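Local coordinates for fimbrial subunit type 1 (Actinomyces oris, PDB 3UXF), which forms the major structural subunit of the type 1 fimbriae on the surface of this Gram-positive bacterium, at residues 224-229 / 339-344. Numbering follows the deposited sequence.
Sequences EVVDRL and TDIPGI
Arg228 reaches from strand 224-229 to the loop segment 339-344, its base meeting Ile341 and its CD and NH1 meeting Thr339 O. Its CB rests against Ile341 CD1 at 3.9 Å. With CG anti to the backbone N (chi1 -175°), the extended first part of the chain heads toward Thr339, and CD passes 3.4 Å from Thr339 O. The chain then bends at chi3 (74°), and beyond the bend it is NH1, on the same side of the planar group as CD, that reaches this oxygen. NH1 donates to Thr339 O at 2.8 Å, with an N-H...O angle of 152°. The oxygen lies in the guanidinium plane and is met almost end-on. Asp340 OD1 lies 4.9 Å from Arg228 NH1, too distant for a salt bridge, though it may add a weak attraction; it also has a long, weak ion pair with Lys148. This contact lies in the middle part of an elongated, beta-rich pilin, where the loop following strand 312-321 lies over one face of a mixed sheet in which strand 224-229 pairs antiparallel with 269-275 and 312-321. Ile341 also touches Thr317, and its CD1 reaches the strand backbone, 3.5 Å from Val226 O and close to Arg228 N; its own backbone N is buried here without a partner in the model. Further along, Val226 meets the Pro342 ring at about a right angle, CG1 lying 3.8 Å from Pro342 CG and nearly as close to CD. Trp270 adjoins Val226 and Arg228, whereas Asp227, on the other face of the strand, turns from the loop, and its OD2 is hydrogen-bonded to Lys187 NZ.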
ATOM      1  N   GLU A 224     -10.702   4.753  10.361  1.00 12.24           N
ATOM      2  CA  GLU A 224      -9.521   5.595  10.420  1.00 12.16           C
ATOM      3  C   GLU A 224      -8.432   5.077   9.495  1.00 11.01           C
ATOM      4  O   GLU A 224      -8.173   3.878   9.432  1.00 13.26           O
ATOM      5  CB  GLU A 224      -9.003   5.691  11.859  1.00 12.96           C
ATOM      6  CG  GLU A 224      -9.964   6.397  12.803  1.00 13.92           C
ATOM      7  CD  GLU A 224      -9.568   6.284  14.263  1.00 16.25           C
ATOM      8  OE1 GLU A 224      -8.437   5.847  14.547  1.00 17.15           O
ATOM      9  OE2 GLU A 224     -10.395   6.638  15.125  1.00 17.19           O
ATOM     10  N   VAL A 225      -7.806   6.000   8.776  1.00 10.83           N
ATOM     11  CA  VAL A 225      -6.678   5.691   7.917  1.00 10.78           C
ATOM     12  C   VAL A 225      -5.472   6.330   8.586  1.00 11.48           C
ATOM     13  O   VAL A 225      -5.436   7.542   8.782  1.00 13.12           O
ATOM     14  CB  VAL A 225      -6.865   6.258   6.505  1.00 10.32           C
ATOM     15  CG1 VAL A 225      -5.630   6.003   5.661  1.00 11.28           C
ATOM     16  CG2 VAL A 225      -8.096   5.651   5.857  1.00 11.85           C
ATOM     17  N   VAL A 226      -4.501   5.506   8.961  1.00  9.04           N
ATOM     18  CA  VAL A 226      -3.352   5.987   9.732  1.00  9.99           C
ATOM     19  C   VAL A 226      -2.131   5.951   8.869  1.00 10.54           C
ATOM     20  O   VAL A 226      -1.863   4.955   8.195  1.00 12.53           O
ATOM     21  CB  VAL A 226      -3.128   5.109  10.985  1.00 11.02           C
ATOM     22  CG1 VAL A 226      -1.921   5.649  11.801  1.00 10.39           C
ATOM     23  CG2 VAL A 226      -4.412   5.121  11.853  1.00 12.78           C
ATOM     24  N   ASP A 227      -1.362   7.047   8.870  1.00 10.73           N
ATOM     25  CA  ASP A 227      -0.142   7.053   8.122  1.00 10.81           C
ATOM     26  C   ASP A 227       1.035   7.191   9.095  1.00 10.33           C
ATOM     27  O   ASP A 227       1.082   8.107   9.936  1.00 12.14           O
ATOM     28  CB  ASP A 227      -0.125   8.204   7.123  1.00 11.26           C
ATOM     29  CG  ASP A 227       1.007   8.085   6.182  1.00 11.22           C
ATOM     30  OD1 ASP A 227       2.179   8.165   6.605  1.00 10.54           O
ATOM     31  OD2 ASP A 227       0.720   7.891   5.000  1.00 12.47           O
ATOM     32  N   ARG A 228       1.978   6.267   8.978  1.00  8.97           N
ATOM     33  CA  ARG A 228       3.223   6.353   9.733  1.00  9.61           C
ATOM     34  C   ARG A 228       4.200   7.211   8.945  1.00 11.36           C
ATOM     35  O   ARG A 228       4.713   6.792   7.910  1.00 11.63           O
ATOM     36  CB  ARG A 228       3.805   4.976  10.018  1.00 11.35           C
ATOM     37  CG  ARG A 228       5.049   5.076  10.913  1.00 13.11           C
ATOM     38  CD  ARG A 228       5.615   3.689  11.211  1.00 15.06           C
ATOM     39  NE  ARG A 228       6.297   3.167  10.036  1.00 13.59           N
ATOM     40  CZ  ARG A 228       6.895   1.987  10.005  1.00 22.88           C
ATOM     41  NH1 ARG A 228       6.861   1.207  11.089  1.00 26.28           N
ATOM     42  NH2 ARG A 228       7.510   1.575   8.907  1.00 23.33           N
ATOM     43  N   LEU A 229       4.464   8.409   9.458  1.00 10.20           N
ATOM     44  CA  LEU A 229       5.232   9.414   8.716  1.00 11.70           C
ATOM     45  C   LEU A 229       6.678   9.443   9.156  1.00 12.42           C
ATOM     46  O   LEU A 229       6.987   9.534  10.337  1.00 13.19           O
ATOM     47  CB  LEU A 229       4.695  10.813   9.015  1.00 10.64           C
ATOM     48  CG  LEU A 229       3.288  11.143   8.510  1.00 13.57           C
ATOM     49  CD1 LEU A 229       2.740  12.401   9.141  1.00 14.41           C
ATOM     50  CD2 LEU A 229       3.366  11.286   6.982  1.00 12.04           C
ATOM     51  N   THR A 339       5.531   1.856  17.214  1.00 20.95           N
ATOM     52  CA  THR A 339       6.387   1.903  16.021  1.00 22.48           C
ATOM     53  C   THR A 339       5.755   1.155  14.856  1.00 22.99           C
ATOM     54  O   THR A 339       6.042   1.449  13.709  1.00 22.62           O
ATOM     55  CB  THR A 339       7.763   1.273  16.262  1.00 26.97           C
ATOM     56  OG1 THR A 339       7.579  -0.039  16.824  1.00 29.00           O
ATOM     57  CG2 THR A 339       8.590   2.139  17.206  1.00 28.92           C
ATOM     58  N   ASP A 340       4.937   0.153  15.137  1.00 26.21           N
ATOM     59  CA  ASP A 340       4.322  -0.601  14.053  1.00 22.62           C
ATOM     60  C   ASP A 340       3.032   0.083  13.553  1.00 18.32           C
ATOM     61  O   ASP A 340       2.296   0.657  14.340  1.00 19.64           O
ATOM     62  CB  ASP A 340       4.008  -2.026  14.501  1.00 29.93           C
ATOM     63  CG  ASP A 340       3.910  -2.991  13.330  1.00 37.20           C
ATOM     64  OD1 ASP A 340       3.793  -2.517  12.172  1.00 43.11           O
ATOM     65  OD2 ASP A 340       3.961  -4.223  13.562  1.00 50.31           O
ATOM     66  N   ILE A 341       2.768   0.039  12.249  1.00 20.85           N
ATOM     67  CA  ILE A 341       1.511   0.611  11.732  1.00 16.50           C
ATOM     68  C   ILE A 341       0.316  -0.126  12.342  1.00 14.50           C
ATOM     69  O   ILE A 341       0.321  -1.358  12.400  1.00 17.60           O
ATOM     70  CB  ILE A 341       1.427   0.541  10.178  1.00 17.08           C
ATOM     71  CG1 ILE A 341       0.237   1.357   9.637  1.00 14.65           C
ATOM     72  CG2 ILE A 341       1.338  -0.872   9.701  1.00 19.73           C
ATOM     73  CD1 ILE A 341       0.558   2.883   9.538  1.00 11.88           C
ATOM     74  N   PRO A 342      -0.711   0.628  12.773  1.00 13.80           N
ATOM     75  CA  PRO A 342      -1.910  -0.047  13.298  1.00 15.53           C
ATOM     76  C   PRO A 342      -2.797  -0.533  12.190  1.00 14.99           C
ATOM     77  O   PRO A 342      -2.746  -0.067  11.059  1.00 14.85           O
ATOM     78  CB  PRO A 342      -2.625   1.044  14.087  1.00 17.93           C
ATOM     79  CG  PRO A 342      -2.066   2.337  13.637  1.00 15.90           C
ATOM     80  CD  PRO A 342      -0.737   2.085  13.005  1.00 13.81           C
ATOM     81  N   GLY A 343      -3.637  -1.508  12.521  1.00 13.25           N
ATOM     82  CA  GLY A 343      -4.683  -1.940  11.604  1.00 15.04           C
ATOM     83  C   GLY A 343      -4.140  -2.745  10.438  1.00 12.12           C
ATOM     84  O   GLY A 343      -3.085  -3.414  10.529  1.00 16.39           O
ATOM     85  N   ILE A 344      -4.900  -2.751   9.349  1.00 12.52           N
ATOM     86  CA  ILE A 344      -4.595  -3.563   8.184  1.00 13.65           C
ATOM     87  C   ILE A 344      -3.612  -2.747   7.333  1.00 11.74           C
ATOM     88  O   ILE A 344      -3.983  -1.661   6.869  1.00 13.08           O
ATOM     89  CB  ILE A 344      -5.877  -3.831   7.367  1.00 14.06           C
ATOM     90  CG1 ILE A 344      -6.877  -4.670   8.198  1.00 14.80           C
ATOM     91  CG2 ILE A 344      -5.537  -4.536   6.076  1.00 15.61           C
ATOM     92  CD1 ILE A 344      -8.323  -4.612   7.702  1.00 17.65           C
TER